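Local structure of VOC domain-containing protein (Streptococcus mutans, 3L7T) at residues 19-23 and 24-28; 35-38 and 39-43; 93-96 and 97-100. The protein binds zinc as a member of the glyoxalase/bleomycin resistance/dioxygenase (VOC) superfamily, and may have lactoylglutathione lyase activity. All blocks are in the same frame, centred on the assembly; numbering follows the deposited sequence.

Interaction 1: 19-23 and 24-28; sequences SYEFY and VNQLG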
loop_
_atom_site.group_PDB
_atom_site.type_symbol
_atom_site.label_atom_id
_atom_site.label_comp_id
_atom_site.label_asym_id
_atom_site.label_seq_id
_atom_site.Cartn_x
_atom_site.Cartn_y
_atom_site.Cartn_z
ATOM N N SER A 19 5.179 -15.750 -5.834
ATOM C CA SER A 19 5.344 -14.307 -5.615
ATOM C C SER A 19 6.785 -13.953 -5.279
ATOM O O SER A 19 7.257 -12.885 -5.632
ATOM C CB SER A 19 4.385 -13.817 -4.537
ATOM O OG SER A 19 3.065 -13.993 -5.002
ATOM N N TYR A 20 7.506 -14.883 -4.669
ATOM C CA TYR A 20 8.925 -14.680 -4.402
ATOM C C TYR A 20 9.636 -14.610 -5.751
ATOM O O TYR A 20 10.443 -13.718 -6.003
ATOM C CB TYR A 20 9.480 -15.862 -3.593
ATOM C CG TYR A 20 10.950 -15.720 -3.279
ATOM C CD1 TYR A 20 11.374 -15.437 -1.988
ATOM C CD2 TYR A 20 11.909 -15.917 -4.261
ATOM C CE1 TYR A 20 12.738 -15.310 -1.685
ATOM C CE2 TYR A 20 13.283 -15.754 -3.975
ATOM C CZ TYR A 20 13.669 -15.452 -2.701
ATOM O OH TYR A 20 15.019 -15.333 -2.431
ATOM N N GLU A 21 9.322 -15.555 -6.627
ATOM C CA GLU A 21 9.844 -15.500 -8.001
ATOM C C GLU A 21 9.559 -14.146 -8.697
ATOM O O GLU A 21 10.460 -13.518 -9.269
ATOM C CB GLU A 21 9.252 -16.667 -8.816
ATOM C CG GLU A 21 9.454 -16.580 -10.336
ATOM C CD GLU A 21 10.925 -16.665 -10.765
ATOM O OE1 GLU A 21 11.717 -17.346 -10.080
ATOM O OE2 GLU A 21 11.287 -16.023 -11.779
ATOM N N PHE A 22 8.317 -13.681 -8.620
ATOM C CA PHE A 22 7.927 -12.436 -9.272
ATOM C C PHE A 22 8.720 -11.242 -8.718
ATOM O O PHE A 22 9.379 -10.518 -9.459
ATOM C CB PHE A 22 6.415 -12.218 -9.102
ATOM C CG PHE A 22 5.901 -10.928 -9.702
ATOM C CD1 PHE A 22 5.586 -10.859 -11.061
ATOM C CD2 PHE A 22 5.689 -9.794 -8.913
ATOM C CE1 PHE A 22 5.033 -9.701 -11.604
ATOM C CE2 PHE A 22 5.140 -8.642 -9.455
ATOM C CZ PHE A 22 4.860 -8.572 -10.811
ATOM N N TYR A 23 8.607 -11.000 -7.416
ATOM C CA TYR A 23 9.241 -9.829 -6.791
ATOM C C TYR A 23 10.778 -9.847 -6.779
ATOM O O TYR A 23 11.433 -8.807 -6.929
ATOM C CB TYR A 23 8.669 -9.629 -5.369
ATOM C CG TYR A 23 7.226 -9.078 -5.375
ATOM C CD1 TYR A 23 6.979 -7.733 -5.647
ATOM C CD2 TYR A 23 6.123 -9.916 -5.157
ATOM C CE1 TYR A 23 5.700 -7.225 -5.730
ATOM C CE2 TYR A 23 4.810 -9.413 -5.240
ATOM C CZ TYR A 23 4.612 -8.056 -5.521
ATOM O OH TYR A 23 3.335 -7.525 -5.598
ATOM N N VAL A 24 11.343 -10.996 -6.435
ATOM C CA VAL A 24 12.785 -11.086 -6.206
ATOM C C VAL A 24 13.488 -11.382 -7.538
ATOM O O VAL A 24 14.388 -10.654 -7.946
ATOM C CB VAL A 24 13.140 -12.152 -5.140
ATOM C CG1 VAL A 24 14.647 -12.291 -4.991
ATOM C CG2 VAL A 24 12.510 -11.815 -3.758
ATOM N N ASN A 25 12.980 -12.344 -8.295
ATOM C CA ASN A 25 13.654 -12.746 -9.544
ATOM C C ASN A 25 13.299 -12.007 -10.836
ATOM O O ASN A 25 14.155 -11.795 -11.693
ATOM C CB ASN A 25 13.586 -14.265 -9.720
ATOM C CG ASN A 25 14.342 -14.993 -8.629
ATOM O OD1 ASN A 25 15.254 -14.425 -8.025
ATOM N ND2 ASN A 25 13.958 -16.233 -8.349
ATOM N N GLN A 26 12.051 -11.584 -10.979
ATOM C CA GLN A 26 11.657 -10.812 -12.146
ATOM C C GLN A 26 11.754 -9.288 -11.962
ATOM O O GLN A 26 12.272 -8.565 -12.827
ATOM C CB GLN A 26 10.259 -11.231 -12.584
ATOM C CG GLN A 26 10.189 -12.688 -13.008
ATOM C CD GLN A 26 8.898 -12.995 -13.713
ATOM O OE1 GLN A 26 8.853 -13.124 -14.945
ATOM N NE2 GLN A 26 7.815 -13.013 -12.955
ATOM N N LEU A 27 11.327 -8.790 -10.808
ATOM C CA LEU A 27 11.380 -7.353 -10.595
ATOM C C LEU A 27 12.717 -6.939 -10.011
ATOM O O LEU A 27 13.116 -5.788 -10.127
ATOM C CB LEU A 27 10.228 -6.871 -9.717
ATOM C CG LEU A 27 8.807 -7.119 -10.233
ATOM C CD1 LEU A 27 7.794 -6.314 -9.433
ATOM C CD2 LEU A 27 8.705 -6.847 -11.738
ATOM N N GLY A 28 13.469 -7.916 -9.522
ATOM C CA GLY A 28 14.843 -7.681 -9.041
ATOM C C GLY A 28 15.002 -6.977 -7.697
ATOM O O GLY A 28 16.080 -6.451 -7.392
#
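Val24 lies over one face of the Tyr20 ring one turn of helix 16-26 earlier, its CG2 lying 3.9 Å from the ring centroid and only 6° off the ring normal, a CH-pi contact over the face. CG of Tyr20 stands opposite its own backbone N (chi1 180°), which lays the ring along the helix toward Val24; the edge of the same ring lies near Asn25 ND2. Both side chains continue onto the sheet, touching Val31 of strand 30-37 and Leu45 of strand 42-49. On the exposed flank Glu21 bends at chi2 and crosses Asn25 at about a right angle. Asn25 ND2 reaches Glu21 OE1 at 3.0 Å in an almost straight bond (173°) that lies in the amide plane but meets the carboxylate from above its own plane. On the buried side Leu27 comes over one face of the Phe22 ring, offset toward the rim, with its CD1 3.5 Å from Phe22 CE2. Leu27 runs alongside Tyr23 in the same direction, and Phe22 CD2 lies over the centre of the Tyr23 ring. The hydroxyl of Tyr23 is bonded to Asp124, and Leu27 also packs on Leu3 of the second subunit. The backbone widens here: Val24 N bonds Tyr20 O in the ordinary alpha spacing (2.9 Å), whereas Gln26 N turns to Glu21 O (3.0 Å) and Leu27 N to Phe22 O (2.9 Å), both five residues back. These wider pi-type turns appear near the C-terminal end, and Gly28 is the first residue to leave helical angles, with positive phi. The chemistry is thus divided by side: aromatic and aliphatic groups face the protein, while a neutral amide donates to a carboxylate on the exposed flank, a bond that probably holds Glu21 in place and stabilises its negative charge.

Interaction 2: 35-38 and 39-43; sequences NHRP and KRHDY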
loop_
_atom_site.group_PDB
_atom_site.type_symbol
_atom_site.label_atom_id
_atom_site.label_comp_id
_atom_site.label_asym_id
_atom_site.label_seq_id
_atom_site.Cartn_x
_atom_site.Cartn_y
_atom_site.Cartn_z
ATOM N N ASN A 35 11.834 -14.684 6.934
ATOM C CA ASN A 35 11.567 -15.415 8.165
ATOM C C ASN A 35 10.285 -16.202 8.115
ATOM O O ASN A 35 9.277 -15.750 7.575
ATOM C CB ASN A 35 11.543 -14.456 9.357
ATOM C CG ASN A 35 12.908 -13.938 9.688
ATOM O OD1 ASN A 35 13.767 -14.686 10.174
ATOM N ND2 ASN A 35 13.132 -12.663 9.420
ATOM N N HIS A 36 10.281 -17.371 8.708
ATOM C CA HIS A 36 9.105 -18.215 8.733
ATOM C C HIS A 36 8.664 -18.448 10.194
ATOM O O HIS A 36 9.428 -18.903 11.001
ATOM C CB HIS A 36 9.448 -19.489 8.006
ATOM C CG HIS A 36 8.376 -20.504 7.995
ATOM N ND1 HIS A 36 8.646 -21.844 8.008
ATOM C CD2 HIS A 36 7.039 -20.392 7.943
ATOM C CE1 HIS A 36 7.523 -22.518 7.990
ATOM N NE2 HIS A 36 6.531 -21.659 7.945
ATOM N N ARG A 37 7.443 -18.078 10.514
ATOM C CA ARG A 37 6.886 -18.306 11.825
ATOM C C ARG A 37 5.510 -18.898 11.653
ATOM O O ARG A 37 4.554 -18.199 11.570
ATOM C CB ARG A 37 6.810 -17.026 12.626
ATOM C CG ARG A 37 8.141 -16.408 12.960
ATOM C CD ARG A 37 8.874 -17.211 13.990
ATOM N NE ARG A 37 10.111 -16.591 14.432
ATOM C CZ ARG A 37 11.278 -16.727 13.832
ATOM N NH1 ARG A 37 11.380 -17.418 12.715
ATOM N NH2 ARG A 37 12.342 -16.138 14.326
ATOM N N PRO A 38 5.465 -20.206 11.568
ATOM C CA PRO A 38 4.257 -20.930 11.243
ATOM C C PRO A 38 3.094 -20.425 12.027
ATOM O O PRO A 38 3.130 -20.275 13.240
ATOM C CB PRO A 38 4.591 -22.336 11.655
ATOM C CG PRO A 38 5.993 -22.401 11.643
ATOM C CD PRO A 38 6.551 -21.107 11.919
ATOM N N LYS A 39 2.033 -20.156 11.286
ATOM C CA LYS A 39 0.852 -19.544 11.831
ATOM C C LYS A 39 0.994 -18.084 12.287
ATOM O O LYS A 39 0.307 -17.200 11.767
ATOM C CB LYS A 39 0.251 -20.428 12.889
ATOM C CG LYS A 39 0.990 -20.542 14.127
ATOM C CD LYS A 39 0.184 -21.417 15.083
ATOM C CE LYS A 39 0.983 -21.959 16.259
ATOM N NZ LYS A 39 0.657 -21.304 17.547
ATOM N N ARG A 40 1.876 -17.804 13.221
ATOM C CA ARG A 40 2.012 -16.435 13.604
ATOM C C ARG A 40 1.957 -15.549 12.372
ATOM O O ARG A 40 1.082 -14.736 12.238
ATOM C CB ARG A 40 3.260 -16.162 14.400
ATOM C CG ARG A 40 3.394 -14.715 14.725
ATOM C CD ARG A 40 3.846 -14.514 16.105
ATOM N NE ARG A 40 5.097 -15.195 16.354
ATOM C CZ ARG A 40 6.284 -14.735 16.008
ATOM N NH1 ARG A 40 6.400 -13.606 15.367
ATOM N NH2 ARG A 40 7.344 -15.415 16.304
ATOM N N HIS A 41 2.904 -15.706 11.473
ATOM C CA HIS A 41 2.866 -14.905 10.246
ATOM C C HIS A 41 3.325 -15.649 9.002
ATOM O O HIS A 41 3.603 -15.022 7.985
ATOM C CB HIS A 41 3.628 -13.582 10.410
ATOM C CG HIS A 41 5.116 -13.739 10.518
ATOM N ND1 HIS A 41 5.864 -14.437 9.592
ATOM C CD2 HIS A 41 6.003 -13.195 11.383
ATOM C CE1 HIS A 41 7.140 -14.353 9.909
ATOM N NE2 HIS A 41 7.252 -13.616 11.001
ATOM N N ASP A 42 3.394 -16.982 9.078
ATOM C CA ASP A 42 3.901 -17.775 7.952
ATOM C C ASP A 42 5.183 -17.152 7.415
ATOM O O ASP A 42 6.084 -16.854 8.227
ATOM C CB ASP A 42 2.806 -17.958 6.906
ATOM C CG ASP A 42 1.597 -18.701 7.475
ATOM O OD1 ASP A 42 1.828 -19.669 8.240
ATOM O OD2 ASP A 42 0.436 -18.275 7.229
ATOM N N TYR A 43 5.321 -16.989 6.090
ATOM C CA TYR A 43 6.574 -16.441 5.551
ATOM C C TYR A 43 6.445 -14.951 5.438
ATOM O O TYR A 43 5.414 -14.435 4.956
ATOM C CB TYR A 43 6.920 -17.029 4.165
ATOM C CG TYR A 43 7.221 -18.515 4.253
ATOM C CD1 TYR A 43 8.517 -18.955 4.510
ATOM C CD2 TYR A 43 6.225 -19.455 4.083
ATOM C CE1 TYR A 43 8.825 -20.291 4.584
ATOM C CE2 TYR A 43 6.515 -20.821 4.194
ATOM C CZ TYR A 43 7.808 -21.215 4.473
ATOM O OH TYR A 43 8.118 -22.557 4.564
HETATM O O HOH W 1 4.128 -21.573 7.039
HETATM O O HOH W 2 9.952 -15.761 17.180
#
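CG of His36 lies opposite its backbone N (chi1 177°) and CG of Tyr43 opposite its carbonyl carbon (chi1 -66°), and together these torsions lay the two rings over each other across the hairpin. They form an offset stack, centroids 3.9 Å apart and planes 9° from parallel, on a non-hydrogen-bonded pair; Pro38 CD sits over the rim of the opposite face of the imidazole. Tyr43 also stacks on Tyr16. Next along, Arg37 N donates to Asp42 O (2.9 Å), while Arg37 O takes His41 N (3.0 Å) and, weakly, Asp42 N. His41 and Asp42 therefore both face Arg37, a classic beta bulge. Arg37 CB rests over the His41 ring in a CH-pi contact, 3.9 Å from its centroid, and His41 NE2 is bonded to Tyr114 OH of the second subunit. In the turn, Lys39 N reaches Asp42 OD1 at 3.1 Å. The guanidinium groups of Arg37 and Arg40 stand nearly perpendicular, and a water accepts from Arg37 NE (2.9 Å) and, weakly, from Arg40 NH2. Arg40 also makes a salt bridge with Asp113 of the second subunit, whose carboxylate probably eases the crowding of positive charge at this hairpin tip.

Interaction 3: 93-96 and 97-100; sequences EASR and QELI
Ile100 CD1 lies over the centre of the Arg96 guanidinium, 3.7 Å above its plane, and leaves the edge of that group to polar partners. Arg96 NE bonds to the carbonyl O of Glu107 and NH2 to that of Val106, so the cation is held by backbone acceptors of the loop beyond the helix. The chain is extended from CG to NE, with CG opposite the backbone N (chi1 177°), and this carries the group across to that loop. Four regular backbone bonds join the segments: Gln97 N to Glu93 O (3.0 Å), Glu98 N to Ala94 O (2.9 Å), Leu99 N to Ser95 O (3.0 Å) and Ile100 N to Arg96 O (3.0 Å). Ser95 OG is satisfied one turn back by Asp91 O. Glu93 OE1 has a long, weak ion pair with Lys118. Gln97 meets Glu93 where its chain bends at chi2, with CG 3.0 Å from Glu93 O, a tight contact. Buried Leu99 turns to Leu132 of strand 129-133, as does Ser95. The arrangement is that of a regular amphipathic alpha-helix laid against a mixed four-stranded sheet, as in the beta-alpha-beta-beta-beta modules of the VOC fold.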
loop_
_atom_site.group_PDB
_atom_site.type_symbol
_atom_site.label_atom_id
_atom_site.label_comp_id
_atom_site.label_asym_id
_atom_site.label_seq_id
_atom_site.Cartn_x
_atom_site.Cartn_y
_atom_site.Cartn_z
ATOM N N GLU A 93 9.120 3.661 -20.899
ATOM C CA GLU A 93 9.021 2.980 -22.174
ATOM C C GLU A 93 9.879 1.724 -22.163
ATOM O O GLU A 93 9.393 0.616 -22.441
ATOM C CB GLU A 93 9.463 3.920 -23.303
ATOM C CG GLU A 93 8.758 3.692 -24.640
ATOM C CD GLU A 93 7.262 4.015 -24.613
ATOM O OE1 GLU A 93 6.887 5.215 -24.571
ATOM O OE2 GLU A 93 6.456 3.062 -24.692
ATOM N N ALA A 94 11.138 1.910 -21.777
ATOM C CA ALA A 94 12.110 0.847 -21.722
ATOM C C ALA A 94 11.767 -0.183 -20.642
ATOM O O ALA A 94 11.780 -1.396 -20.897
ATOM C CB ALA A 94 13.505 1.432 -21.500
ATOM N N SER A 95 11.452 0.310 -19.441
ATOM C CA SER A 95 11.051 -0.555 -18.337
ATOM C C SER A 95 9.888 -1.436 -18.722
ATOM O O SER A 95 9.894 -2.642 -18.426
ATOM C CB SER A 95 10.672 0.271 -17.110
ATOM O OG SER A 95 11.812 0.801 -16.467
ATOM N N ARG A 96 8.889 -0.846 -19.386
ATOM C CA ARG A 96 7.775 -1.620 -19.929
ATOM C C ARG A 96 8.238 -2.693 -20.918
ATOM O O ARG A 96 7.759 -3.817 -20.862
ATOM C CB ARG A 96 6.727 -0.702 -20.580
ATOM C CG ARG A 96 5.566 -1.423 -21.246
ATOM C CD ARG A 96 4.534 -0.423 -21.820
ATOM N NE ARG A 96 3.337 -1.107 -22.311
ATOM C CZ ARG A 96 3.174 -1.573 -23.549
ATOM N NH1 ARG A 96 4.117 -1.411 -24.463
ATOM N NH2 ARG A 96 2.076 -2.256 -23.860
ATOM N N GLN A 97 9.127 -2.321 -21.838
ATOM C CA GLN A 97 9.742 -3.273 -22.770
ATOM C C GLN A 97 10.312 -4.471 -22.016
ATOM O O GLN A 97 10.044 -5.623 -22.378
ATOM C CB GLN A 97 10.901 -2.618 -23.544
ATOM C CG GLN A 97 10.552 -1.363 -24.306
ATOM C CD GLN A 97 9.877 -1.688 -25.590
ATOM O OE1 GLN A 97 9.123 -2.657 -25.665
ATOM N NE2 GLN A 97 10.212 -0.951 -26.644
ATOM N N GLU A 98 11.186 -4.187 -21.054
ATOM C CA GLU A 98 11.904 -5.237 -20.322
ATOM C C GLU A 98 10.925 -6.171 -19.636
ATOM O O GLU A 98 11.121 -7.400 -19.612
ATOM C CB GLU A 98 12.856 -4.652 -19.268
ATOM C CG GLU A 98 14.025 -3.837 -19.803
ATOM C CD GLU A 98 14.767 -3.082 -18.693
ATOM O OE1 GLU A 98 14.290 -2.004 -18.272
ATOM O OE2 GLU A 98 15.824 -3.576 -18.229
ATOM N N LEU A 99 9.889 -5.585 -19.038
ATOM C CA LEU A 99 8.873 -6.366 -18.350
ATOM C C LEU A 99 8.173 -7.307 -19.305
ATOM O O LEU A 99 7.950 -8.480 -18.996
ATOM C CB LEU A 99 7.853 -5.462 -17.648
ATOM C CG LEU A 99 8.229 -4.901 -16.279
ATOM C CD1 LEU A 99 7.132 -3.973 -15.746
ATOM C CD2 LEU A 99 8.466 -6.060 -15.295
ATOM N N ILE A 100 7.740 -6.784 -20.445
ATOM C CA ILE A 100 7.081 -7.649 -21.401
ATOM C C ILE A 100 8.007 -8.781 -21.822
ATOM O O ILE A 100 7.556 -9.908 -21.990
ATOM C CB ILE A 100 6.575 -6.876 -22.615
ATOM C CG1 ILE A 100 5.424 -5.963 -22.186
ATOM C CG2 ILE A 100 6.119 -7.851 -23.713
ATOM C CD1 ILE A 100 5.182 -4.779 -23.123
#

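How the interactions relate
From the N terminus the three contacts follow in series, none enclosing or crossing another, and each joins adjoining segments, so no long loop is closed. Interaction 1 lies on the C-terminal part of helix 16-26, after which the chain enters strand 30-37. Interaction 2 closes the tight hairpin from that strand to strand 42-49; its centre is 20 Å from that of interaction 1, without touch. Interaction 3 lies on helix 92-102, which packs on the other four-stranded sheet. Interactions 1 and 3 meet where Leu27 CD2 packs against Leu99 CD2 at 3.7 Å, joining the C-terminal end of the first helix region to helix 92-102. Interactions 2 and 3 lie on opposite sides of the chain's centre, 34 Å apart between centres.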